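Local coordinates for Tol-Pal system protein TolB (Acinetobacter baumannii, PDB 7MX5) that probably serves as the periplasmic component of the Tol-Pal system, which is thought to support outer membrane invagination during division and outer membrane integrity, at residues A[139-153]-A[164-176]. Numbering follows the deposited sequence.
Sequences VLRNPATPAERYTLQ and TVLSSRDPILSPA
The carbonyl oxygen of Leu152 takes two backbone N-H groups at once, Val165 N at 2.7 Å and, weakly, Leu166 N at 3.4 Å. Val165 and Leu166 thus form a classic beta bulge opposite Leu152. Between this bulge and a second one, where Arg149 and Tyr150 both face Ser168, the antiparallel pairing is regular, with Leu152 N on Leu166 O and Tyr150 exchanging both bonds with Ser168. On the Thr151 side of the sheet, Gln153 NE2 donates to Thr164 OG1 (3.0 Å), which lies 18° out of the amide plane, while Gln153 OE1 is hydrogen-bonded to Tyr138 OH. From Ser168 the chain turns through an ST turn, Asp170 N donating to Ser168 OG, and 172-176 passes into the next sheet of the propeller. In the link between the two strands, Pro171 CA sits almost centrally over one face of the Tyr150 ring, 3.4 Å from the centroid and 9° off the normal, a CH-pi contact. Leu152 swings CG away from its own N (chi1 177°), which carries CD1 to Pro175 CG at 3.7 Å; Val139 CG2 touches the same carbon. A water accepts from Arg141 NH2 and donates to Ile172 O. Polar bonding therefore ties one blade's outer hairpin together, whereas mainly apolar packing, helped by one water bridge, seats strand 172-176, which opens the next blade, against it.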
loop_
_atom_site.group_PDB
_atom_site.type_symbol
_atom_site.label_atom_id
_atom_site.label_comp_id
_atom_site.label_asym_id
_atom_site.label_seq_id
_atom_site.Cartn_x
_atom_site.Cartn_y
_atom_site.Cartn_z
ATOM N N VAL A 139 3.151 10.116 -6.057
ATOM C CA VAL A 139 3.436 11.390 -6.705
ATOM C C VAL A 139 4.646 11.207 -7.607
ATOM O O VAL A 139 5.746 10.906 -7.126
ATOM C CB VAL A 139 3.684 12.513 -5.686
ATOM C CG1 VAL A 139 3.997 13.815 -6.408
ATOM C CG2 VAL A 139 2.481 12.680 -4.775
ATOM N N LEU A 140 4.444 11.388 -8.909
ATOM C CA LEU A 140 5.530 11.336 -9.877
ATOM C C LEU A 140 6.175 12.712 -9.985
ATOM O O LEU A 140 5.489 13.708 -10.239
ATOM C CB LEU A 140 5.020 10.881 -11.244
ATOM C CG LEU A 140 4.494 9.448 -11.339
ATOM C CD1 LEU A 140 3.919 9.178 -12.720
ATOM C CD2 LEU A 140 5.595 8.454 -11.011
ATOM N N ARG A 141 7.488 12.763 -9.786
ATOM C CA ARG A 141 8.255 13.999 -9.878
ATOM C C ARG A 141 9.169 13.918 -11.092
ATOM O O ARG A 141 10.011 13.017 -11.180
ATOM C CB ARG A 141 9.070 14.239 -8.608
ATOM C CG ARG A 141 8.239 14.325 -7.342
ATOM C CD ARG A 141 9.111 14.656 -6.144
ATOM N NE ARG A 141 8.362 14.635 -4.895
ATOM C CZ ARG A 141 8.885 14.900 -3.705
ATOM N NH1 ARG A 141 10.162 15.217 -3.568
ATOM N NH2 ARG A 141 8.108 14.845 -2.628
ATOM N N ASN A 142 9.004 14.856 -12.021
ATOM C CA ASN A 142 9.805 14.897 -13.242
ATOM C C ASN A 142 10.151 16.346 -13.561
ATOM O O ASN A 142 9.338 17.066 -14.163
ATOM C CB ASN A 142 9.073 14.242 -14.410
ATOM C CG ASN A 142 10.014 13.814 -15.520
ATOM O OD1 ASN A 142 11.190 14.180 -15.529
ATOM N ND2 ASN A 142 9.499 13.040 -16.465
ATOM N N PRO A 143 11.342 16.809 -13.174
ATOM C CA PRO A 143 11.768 18.155 -13.589
ATOM C C PRO A 143 12.031 18.258 -15.078
ATOM O O PRO A 143 12.057 19.376 -15.610
ATOM C CB PRO A 143 13.047 18.403 -12.773
ATOM C CG PRO A 143 13.235 17.195 -11.898
ATOM C CD PRO A 143 12.388 16.093 -12.429
ATOM N N ALA A 144 12.223 17.134 -15.766
ATOM C CA ALA A 144 12.310 17.109 -17.221
ATOM C C ALA A 144 10.947 17.236 -17.887
ATOM O O ALA A 144 10.829 16.976 -19.089
ATOM C CB ALA A 144 13.002 15.827 -17.687
ATOM N N THR A 145 9.920 17.608 -17.127
ATOM C CA THR A 145 8.610 17.963 -17.671
ATOM C C THR A 145 8.087 19.109 -16.821
ATOM O O THR A 145 7.295 18.909 -15.891
ATOM C CB THR A 145 7.654 16.767 -17.666
ATOM O OG1 THR A 145 8.215 15.704 -18.445
ATOM C CG2 THR A 145 6.306 17.155 -18.262
ATOM N N PRO A 146 8.533 20.337 -17.099
ATOM C CA PRO A 146 8.166 21.462 -16.223
ATOM C C PRO A 146 6.673 21.725 -16.164
ATOM O O PRO A 146 6.194 22.275 -15.165
ATOM C CB PRO A 146 8.928 22.648 -16.834
ATOM C CG PRO A 146 9.229 22.238 -18.240
ATOM C CD PRO A 146 9.403 20.752 -18.211
ATOM N N ALA A 147 5.919 21.342 -17.198
ATOM C CA ALA A 147 4.474 21.544 -17.171
ATOM C C ALA A 147 3.797 20.573 -16.209
ATOM O O ALA A 147 2.843 20.942 -15.515
ATOM C CB ALA A 147 3.896 21.399 -18.578
ATOM N N GLU A 148 4.267 19.326 -16.163
ATOM C CA GLU A 148 3.773 18.363 -15.187
ATOM C C GLU A 148 4.909 17.917 -14.276
ATOM O O GLU A 148 5.237 16.727 -14.221
ATOM C CB GLU A 148 3.137 17.154 -15.876
ATOM C CG GLU A 148 2.337 17.481 -17.123
ATOM C CD GLU A 148 1.860 16.235 -17.844
ATOM O OE1 GLU A 148 1.184 15.401 -17.205
ATOM O OE2 GLU A 148 2.163 16.089 -19.047
ATOM N N ARG A 149 5.516 18.871 -13.565
ATOM C CA ARG A 149 6.636 18.545 -12.687
ATOM C C ARG A 149 6.212 17.580 -11.587
ATOM O O ARG A 149 6.975 16.684 -11.209
ATOM C CB ARG A 149 7.216 19.826 -12.088
ATOM C CG ARG A 149 8.673 19.720 -11.678
ATOM C CD ARG A 149 9.124 20.968 -10.938
ATOM N NE ARG A 149 9.276 22.107 -11.836
ATOM C CZ ARG A 149 10.412 22.444 -12.431
ATOM N NH1 ARG A 149 11.524 21.753 -12.241
ATOM N NH2 ARG A 149 10.433 23.502 -13.237
ATOM N N TYR A 150 5.000 17.747 -11.066
ATOM C CA TYR A 150 4.451 16.868 -10.044
ATOM C C TYR A 150 3.098 16.361 -10.515
ATOM O O TYR A 150 2.263 17.149 -10.968
ATOM C CB TYR A 150 4.310 17.592 -8.701
ATOM C CG TYR A 150 5.619 18.069 -8.111
ATOM C CD1 TYR A 150 6.201 19.259 -8.532
ATOM C CD2 TYR A 150 6.269 17.336 -7.127
ATOM C CE1 TYR A 150 7.393 19.703 -7.993
ATOM C CE2 TYR A 150 7.462 17.772 -6.581
ATOM C CZ TYR A 150 8.020 18.956 -7.018
ATOM O OH TYR A 150 9.208 19.395 -6.480
ATOM N N THR A 151 2.885 15.052 -10.410
ATOM C CA THR A 151 1.640 14.426 -10.836
ATOM C C THR A 151 1.182 13.457 -9.758
ATOM O O THR A 151 1.880 12.481 -9.461
ATOM C CB THR A 151 1.811 13.698 -12.172
ATOM O OG1 THR A 151 2.183 14.638 -13.188
ATOM C CG2 THR A 151 0.515 13.015 -12.573
ATOM N N LEU A 152 0.019 13.727 -9.173
ATOM C CA LEU A 152 -0.591 12.826 -8.205
ATOM C C LEU A 152 -1.396 11.774 -8.956
ATOM O O LEU A 152 -2.325 12.109 -9.700
ATOM C CB LEU A 152 -1.480 13.594 -7.229
ATOM C CG LEU A 152 -2.232 12.746 -6.202
ATOM C CD1 LEU A 152 -1.293 11.781 -5.496
ATOM C CD2 LEU A 152 -2.938 13.633 -5.198
ATOM N N GLN A 153 -1.042 10.506 -8.761
ATOM C CA GLN A 153 -1.673 9.405 -9.470
ATOM C C GLN A 153 -2.132 8.340 -8.487
ATOM O O GLN A 153 -1.584 8.203 -7.390
ATOM C CB GLN A 153 -0.719 8.776 -10.493
ATOM C CG GLN A 153 -0.543 9.581 -11.765
ATOM C CD GLN A 153 -0.123 8.722 -12.939
ATOM O OE1 GLN A 153 0.510 7.678 -12.765
ATOM N NE2 GLN A 153 -0.472 9.155 -14.144
ATOM N N THR A 164 -4.840 9.790 -12.970
ATOM C CA THR A 164 -4.231 11.054 -12.577
ATOM C C THR A 164 -5.235 11.879 -11.781
ATOM O O THR A 164 -6.296 12.247 -12.295
ATOM C CB THR A 164 -3.755 11.824 -13.806
ATOM O OG1 THR A 164 -2.733 11.072 -14.475
ATOM C CG2 THR A 164 -3.192 13.177 -13.398
ATOM N N VAL A 165 -4.898 12.166 -10.523
ATOM C CA VAL A 165 -5.768 12.978 -9.682
ATOM C C VAL A 165 -5.514 14.460 -9.918
ATOM O O VAL A 165 -6.451 15.265 -9.956
ATOM C CB VAL A 165 -5.575 12.598 -8.203
ATOM C CG1 VAL A 165 -6.782 13.013 -7.382
ATOM C CG2 VAL A 165 -5.321 11.107 -8.071
ATOM N N LEU A 166 -4.248 14.842 -10.083
ATOM C CA LEU A 166 -3.866 16.231 -10.284
ATOM C C LEU A 166 -2.430 16.278 -10.781
ATOM O O LEU A 166 -1.587 15.501 -10.324
ATOM C CB LEU A 166 -4.005 17.041 -8.988
ATOM C CG LEU A 166 -3.512 18.491 -9.022
ATOM C CD1 LEU A 166 -4.224 19.280 -10.110
ATOM C CD2 LEU A 166 -3.694 19.156 -7.669
ATOM N N SER A 167 -2.164 17.181 -11.722
ATOM C CA SER A 167 -0.814 17.468 -12.183
ATOM C C SER A 167 -0.567 18.964 -12.064
ATOM O O SER A 167 -1.485 19.774 -12.218
ATOM C CB SER A 167 -0.594 17.009 -13.631
ATOM O OG SER A 167 -0.973 18.017 -14.552
ATOM N N SER A 168 0.681 19.329 -11.783
ATOM C CA SER A 168 1.004 20.727 -11.545
ATOM C C SER A 168 2.492 20.956 -11.755
ATOM O O SER A 168 3.307 20.039 -11.631
ATOM C CB SER A 168 0.594 21.163 -10.134
ATOM O OG SER A 168 1.246 22.365 -9.764
ATOM N N ARG A 169 2.830 22.206 -12.074
ATOM C CA ARG A 169 4.214 22.652 -12.144
ATOM C C ARG A 169 4.798 22.960 -10.773
ATOM O O ARG A 169 5.943 23.418 -10.691
ATOM C CB ARG A 169 4.321 23.892 -13.036
ATOM C CG ARG A 169 3.605 23.753 -14.367
ATOM C CD ARG A 169 3.029 25.068 -14.859
ATOM N NE ARG A 169 2.011 24.847 -15.878
ATOM C CZ ARG A 169 2.179 25.097 -17.170
ATOM N NH1 ARG A 169 3.315 25.587 -17.637
ATOM N NH2 ARG A 169 1.182 24.845 -18.014
ATOM N N ASP A 170 4.047 22.719 -9.709
ATOM C CA ASP A 170 4.423 23.054 -8.347
ATOM C C ASP A 170 4.307 21.818 -7.471
ATOM O O ASP A 170 3.589 20.872 -7.813
ATOM C CB ASP A 170 3.534 24.182 -7.804
ATOM C CG ASP A 170 3.767 25.500 -8.519
ATOM O OD1 ASP A 170 4.854 26.088 -8.341
ATOM O OD2 ASP A 170 2.868 25.942 -9.265
ATOM N N PRO A 171 5.016 21.788 -6.339
ATOM C CA PRO A 171 5.055 20.569 -5.517
ATOM C C PRO A 171 3.674 20.083 -5.102
ATOM O O PRO A 171 2.818 20.862 -4.678
ATOM C CB PRO A 171 5.885 20.990 -4.299
ATOM C CG PRO A 171 6.708 22.136 -4.755
ATOM C CD PRO A 171 6.032 22.775 -5.930
ATOM N N ILE A 172 3.467 18.774 -5.238
ATOM C CA ILE A 172 2.324 18.068 -4.669
ATOM C C ILE A 172 2.885 17.014 -3.725
ATOM O O ILE A 172 3.648 16.139 -4.153
ATOM C CB ILE A 172 1.442 17.426 -5.750
ATOM C CG1 ILE A 172 0.749 18.501 -6.589
ATOM C CG2 ILE A 172 0.414 16.500 -5.115
ATOM C CD1 ILE A 172 0.053 17.956 -7.818
ATOM N N LEU A 173 2.518 17.098 -2.447
ATOM C CA LEU A 173 3.153 16.292 -1.415
ATOM C C LEU A 173 2.120 15.565 -0.566
ATOM O O LEU A 173 0.987 16.024 -0.398
ATOM C CB LEU A 173 4.039 17.151 -0.498
ATOM C CG LEU A 173 4.898 18.235 -1.152
ATOM C CD1 LEU A 173 5.406 19.211 -0.104
ATOM C CD2 LEU A 173 6.055 17.614 -1.916
ATOM N N SER A 174 2.540 14.415 -0.035
ATOM C CA SER A 174 1.861 13.662 1.014
ATOM C C SER A 174 0.418 13.310 0.668
ATOM O O SER A 174 -0.514 13.882 1.248
ATOM C CB SER A 174 1.898 14.450 2.324
ATOM O OG SER A 174 3.226 14.802 2.669
ATOM N N PRO A 175 0.187 12.372 -0.250
ATOM C CA PRO A 175 -1.180 11.871 -0.453
ATOM C C PRO A 175 -1.608 11.019 0.734
ATOM O O PRO A 175 -0.861 10.152 1.195
ATOM C CB PRO A 175 -1.084 11.043 -1.740
ATOM C CG PRO A 175 0.320 11.185 -2.241
ATOM C CD PRO A 175 1.164 11.722 -1.138
ATOM N N ALA A 176 -2.814 11.281 1.235
ATOM C CA ALA A 176 -3.354 10.575 2.389
ATOM C C ALA A 176 -4.753 10.079 2.063
ATOM O O ALA A 176 -5.583 10.838 1.552
ATOM C CB ALA A 176 -3.385 11.474 3.628
HETATM O O HOH W 1 5.702 14.243 -3.616
#